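Local structure of transcription regulator AmtR (5E57) at residues A[138-152]-A[178-190]. The protein probably acts as a DNA-binding transcriptional regulator of the TetR family, involved in nitrogen regulation. Sequence-based numbering, arbitrary orientation.
Sequences VIAECGGPPEADDLP and GEGALRVLGFDGD
Two Schellman motifs meet where Gly144 lies against Leu185 and Gly186, in the helical ligand-binding domain of this TetR-family regulator, and they illustrate how helix ends pack when no hydrogen bond joins them. Helix 118-142 stops at Gly143 and helix 173-183 runs out into a turn closed by Gly186; both glycines have positive phi. On the first side Gly144 N bonds back to Ile139 O; on the second, Phe187 N bonds to Leu182 O and Gly186 N to Arg183 O. With glycine on both sides, the bare backbones of the two turns meet directly, Gly144 CA lying 4.2 Å from Gly186 CA.

Leu185 is the side chain at the centre of the interface. With CG anti to its own carbonyl carbon (chi1 -56°), it reaches in between helix 118-142 and the start of helix 151-165, and its two methyls part company. CD1 sits between Val138 CB, at 3.8 Å, and Pro152 CG, whereas CD2 meets Ile139 CD1 at 3.7 Å and the carbonyl oxygen of Ala148. Val138 and Ile139 both cross the leucine at roughly a right angle. Leu85 of helix 82-98 and Ala135 also touch it. Farther along, the Pro152 ring rests on Ala181, CB to CB at 3.8 Å, and Val184 CG2 packs on Leu151 CB.

Val184 and Arg183 also touch the second subunit, bringing this corner to the dimer interface. Leu185 O is buried without a hydrogen-bonding partner; what approaches it is Gly144 CA, in a nearly straight CA-H...O contact of 3.5 Å with an angle of 175° at the hydrogen.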
loop_
_atom_site.group_PDB
_atom_site.type_symbol
_atom_site.label_atom_id
_atom_site.label_comp_id
_atom_site.label_asym_id
_atom_site.label_seq_id
_atom_site.Cartn_x
_atom_site.Cartn_y
_atom_site.Cartn_z
ATOM N N VAL A 138 -7.683 -20.329 5.874
ATOM C CA VAL A 138 -6.514 -20.526 6.742
ATOM C C VAL A 138 -6.922 -20.165 8.163
ATOM O O VAL A 138 -6.562 -20.849 9.153
ATOM C CB VAL A 138 -5.291 -19.692 6.311
ATOM C CG1 VAL A 138 -4.185 -19.822 7.334
ATOM C CG2 VAL A 138 -4.829 -20.086 4.906
ATOM N N ILE A 139 -7.675 -19.076 8.253
ATOM C CA ILE A 139 -8.231 -18.644 9.504
ATOM C C ILE A 139 -9.064 -19.745 10.194
ATOM O O ILE A 139 -8.866 -19.992 11.389
ATOM C CB ILE A 139 -9.067 -17.355 9.356
ATOM C CG1 ILE A 139 -8.130 -16.146 9.108
ATOM C CG2 ILE A 139 -9.844 -17.068 10.630
ATOM C CD1 ILE A 139 -8.848 -14.935 8.520
ATOM N N ALA A 140 -10.004 -20.358 9.461
ATOM C CA ALA A 140 -10.848 -21.403 10.028
ATOM C C ALA A 140 -9.981 -22.563 10.515
ATOM O O ALA A 140 -10.143 -22.993 11.633
ATOM C CB ALA A 140 -11.891 -21.874 9.017
ATOM N N GLU A 141 -9.035 -23.017 9.688
ATOM C CA GLU A 141 -8.142 -24.116 10.019
ATOM C C GLU A 141 -7.238 -23.884 11.221
ATOM O O GLU A 141 -6.832 -24.854 11.841
ATOM C CB GLU A 141 -7.263 -24.504 8.826
ATOM N N CYS A 142 -6.931 -22.634 11.573
ATOM C CA CYS A 142 -5.963 -22.413 12.658
ATOM C C CYS A 142 -6.575 -21.677 13.837
ATOM O O CYS A 142 -5.895 -21.440 14.811
ATOM C CB CYS A 142 -4.733 -21.669 12.150
ATOM S SG CYS A 142 -5.062 -19.928 11.859
ATOM N N GLY A 143 -7.867 -21.367 13.750
ATOM C CA GLY A 143 -8.557 -20.715 14.815
ATOM C C GLY A 143 -8.057 -19.291 14.969
ATOM O O GLY A 143 -7.948 -18.796 16.084
ATOM N N GLY A 144 -7.787 -18.611 13.845
ATOM C CA GLY A 144 -7.237 -17.238 13.881
ATOM C C GLY A 144 -8.332 -16.173 13.820
ATOM O O GLY A 144 -9.499 -16.492 13.951
ATOM N N PRO A 145 -7.953 -14.891 13.621
ATOM C CA PRO A 145 -8.929 -13.794 13.676
ATOM C C PRO A 145 -9.758 -13.592 12.418
ATOM O O PRO A 145 -9.250 -13.188 11.399
ATOM C CB PRO A 145 -8.063 -12.574 13.989
ATOM C CG PRO A 145 -6.713 -12.906 13.407
ATOM C CD PRO A 145 -6.557 -14.411 13.527
ATOM N N PRO A 146 -11.069 -13.849 12.491
ATOM C CA PRO A 146 -11.851 -13.824 11.267
ATOM C C PRO A 146 -11.745 -12.516 10.499
ATOM O O PRO A 146 -11.889 -12.498 9.273
ATOM C CB PRO A 146 -13.300 -14.111 11.749
ATOM C CG PRO A 146 -13.290 -13.817 13.203
ATOM C CD PRO A 146 -11.899 -14.228 13.656
ATOM N N GLU A 147 -11.429 -11.443 11.201
ATOM C CA GLU A 147 -11.436 -10.129 10.623
ATOM C C GLU A 147 -10.187 -9.859 9.769
ATOM O O GLU A 147 -10.165 -8.890 9.035
ATOM C CB GLU A 147 -11.599 -9.074 11.741
ATOM N N ALA A 148 -9.177 -10.722 9.811
ATOM C CA ALA A 148 -7.932 -10.448 9.144
ATOM C C ALA A 148 -7.909 -10.869 7.685
ATOM O O ALA A 148 -6.862 -10.815 7.051
ATOM C CB ALA A 148 -6.798 -11.161 9.885
ATOM N N ASP A 149 -9.009 -11.359 7.137
ATOM C CA ASP A 149 -8.928 -12.044 5.876
ATOM C C ASP A 149 -8.514 -11.230 4.667
ATOM O O ASP A 149 -8.180 -11.818 3.678
ATOM C CB ASP A 149 -10.182 -12.897 5.620
ATOM C CG ASP A 149 -11.445 -12.107 5.420
ATOM O OD1 ASP A 149 -11.443 -10.851 5.410
ATOM O OD2 ASP A 149 -12.459 -12.804 5.285
ATOM N N ASP A 150 -8.543 -9.898 4.720
ATOM C CA ASP A 150 -8.011 -9.006 3.607
ATOM C C ASP A 150 -6.524 -8.706 3.716
ATOM O O ASP A 150 -5.911 -8.249 2.723
ATOM C CB ASP A 150 -8.770 -7.671 3.570
ATOM C CG ASP A 150 -8.742 -6.992 2.207
ATOM O OD1 ASP A 150 -8.938 -7.594 1.098
ATOM O OD2 ASP A 150 -8.629 -5.776 2.220
ATOM N N LEU A 151 -5.917 -9.015 4.875
ATOM C CA LEU A 151 -4.595 -8.558 5.145
ATOM C C LEU A 151 -3.515 -9.248 4.308
ATOM O O LEU A 151 -2.567 -8.589 3.915
ATOM C CB LEU A 151 -4.288 -8.569 6.628
ATOM C CG LEU A 151 -5.282 -7.703 7.438
ATOM C CD1 LEU A 151 -4.866 -7.764 8.876
ATOM C CD2 LEU A 151 -5.349 -6.256 6.977
ATOM N N PRO A 152 -3.696 -10.504 3.911
ATOM C CA PRO A 152 -2.614 -11.049 3.061
ATOM C C PRO A 152 -2.537 -10.376 1.716
ATOM O O PRO A 152 -1.410 -10.120 1.184
ATOM C CB PRO A 152 -3.019 -12.508 2.877
ATOM C CG PRO A 152 -3.668 -12.825 4.151
ATOM C CD PRO A 152 -4.518 -11.598 4.447
ATOM N N GLY A 178 5.355 -13.432 2.741
ATOM C CA GLY A 178 4.748 -14.719 2.842
ATOM C C GLY A 178 4.592 -15.119 4.279
ATOM O O GLY A 178 3.519 -15.516 4.671
ATOM N N GLU A 179 5.643 -14.952 5.092
ATOM C CA GLU A 179 5.488 -15.284 6.497
ATOM C C GLU A 179 4.438 -14.389 7.243
ATOM O O GLU A 179 3.613 -14.892 7.993
ATOM C CB GLU A 179 6.834 -15.210 7.217
ATOM C CG GLU A 179 6.596 -15.573 8.669
ATOM C CD GLU A 179 7.861 -15.928 9.444
ATOM O OE1 GLU A 179 8.948 -16.132 8.807
ATOM O OE2 GLU A 179 7.687 -15.971 10.693
ATOM N N GLY A 180 4.517 -13.080 7.026
ATOM C CA GLY A 180 3.584 -12.153 7.619
ATOM C C GLY A 180 2.146 -12.414 7.259
ATOM O O GLY A 180 1.268 -12.291 8.114
ATOM N N ALA A 181 1.907 -12.749 5.989
ATOM C CA ALA A 181 0.554 -12.914 5.504
ATOM C C ALA A 181 -0.098 -14.099 6.174
ATOM O O ALA A 181 -1.282 -14.054 6.484
ATOM C CB ALA A 181 0.543 -13.095 3.998
ATOM N N LEU A 182 0.698 -15.115 6.479
ATOM C CA LEU A 182 0.274 -16.223 7.311
ATOM C C LEU A 182 0.188 -15.966 8.816
ATOM O O LEU A 182 -0.822 -16.370 9.443
ATOM C CB LEU A 182 1.074 -17.476 6.903
ATOM C CG LEU A 182 0.203 -17.778 5.632
ATOM C CD1 LEU A 182 0.870 -17.624 4.295
ATOM C CD2 LEU A 182 -0.610 -19.048 5.778
ATOM N N ARG A 183 1.141 -15.241 9.401
ATOM C CA ARG A 183 0.940 -14.877 10.806
ATOM C C ARG A 183 -0.253 -14.051 11.134
ATOM O O ARG A 183 -0.849 -14.216 12.230
ATOM C CB ARG A 183 2.153 -14.204 11.411
ATOM C CG ARG A 183 3.296 -15.136 11.451
ATOM C CD ARG A 183 4.440 -14.438 12.119
ATOM N NE ARG A 183 5.600 -15.275 11.966
ATOM C CZ ARG A 183 5.996 -16.114 12.872
ATOM N NH1 ARG A 183 5.344 -16.193 14.056
ATOM N NH2 ARG A 183 7.076 -16.871 12.607
ATOM N N VAL A 184 -0.668 -13.184 10.228
ATOM C CA VAL A 184 -1.788 -12.293 10.557
ATOM C C VAL A 184 -3.050 -13.089 10.581
ATOM O O VAL A 184 -4.071 -12.613 11.145
ATOM C CB VAL A 184 -2.043 -11.098 9.596
ATOM C CG1 VAL A 184 -0.929 -10.134 9.700
ATOM C CG2 VAL A 184 -2.215 -11.538 8.148
ATOM N N LEU A 185 -3.007 -14.267 9.969
ATOM C CA LEU A 185 -4.181 -15.145 9.988
ATOM C C LEU A 185 -4.193 -16.160 11.134
ATOM O O LEU A 185 -5.085 -16.968 11.192
ATOM C CB LEU A 185 -4.234 -15.926 8.706
ATOM C CG LEU A 185 -4.231 -15.077 7.462
ATOM C CD1 LEU A 185 -4.235 -16.018 6.259
ATOM C CD2 LEU A 185 -5.392 -14.110 7.438
ATOM N N GLY A 186 -3.172 -16.149 11.984
ATOM C CA GLY A 186 -3.095 -17.031 13.151
ATOM C C GLY A 186 -2.313 -18.269 12.833
ATOM O O GLY A 186 -2.252 -19.164 13.624
ATOM N N PHE A 187 -1.715 -18.357 11.667
ATOM C CA PHE A 187 -0.884 -19.522 11.412
ATOM C C PHE A 187 0.389 -19.433 12.260
ATOM O O PHE A 187 1.099 -18.424 12.211
ATOM C CB PHE A 187 -0.574 -19.627 9.931
ATOM C CG PHE A 187 0.218 -20.817 9.535
ATOM C CD1 PHE A 187 -0.406 -21.956 9.073
ATOM C CD2 PHE A 187 1.589 -20.764 9.525
ATOM C CE1 PHE A 187 0.341 -23.044 8.661
ATOM C CE2 PHE A 187 2.337 -21.853 9.125
ATOM C CZ PHE A 187 1.717 -22.996 8.691
ATOM N N ASP A 188 0.653 -20.502 13.019
ATOM C CA ASP A 188 1.879 -20.659 13.823
ATOM C C ASP A 188 2.612 -21.973 13.490
ATOM O O ASP A 188 3.393 -22.434 14.290
ATOM C CB ASP A 188 1.555 -20.610 15.344
ATOM N N GLY A 189 2.325 -22.592 12.348
ATOM C CA GLY A 189 2.972 -23.825 11.973
ATOM C C GLY A 189 4.446 -23.678 11.682
ATOM O O GLY A 189 5.092 -22.779 12.198
ATOM N N ASP A 190 4.965 -24.530 10.809
ATOM C CA ASP A 190 6.413 -24.600 10.550
ATOM C C ASP A 190 6.825 -23.880 9.271
ATOM O O ASP A 190 6.702 -24.436 8.177
ATOM C CB ASP A 190 6.835 -26.072 10.435
ATOM C CG ASP A 190 8.289 -26.255 9.966
ATOM O OD1 ASP A 190 8.686 -27.429 9.803
ATOM O OD2 ASP A 190 9.040 -25.271 9.740
#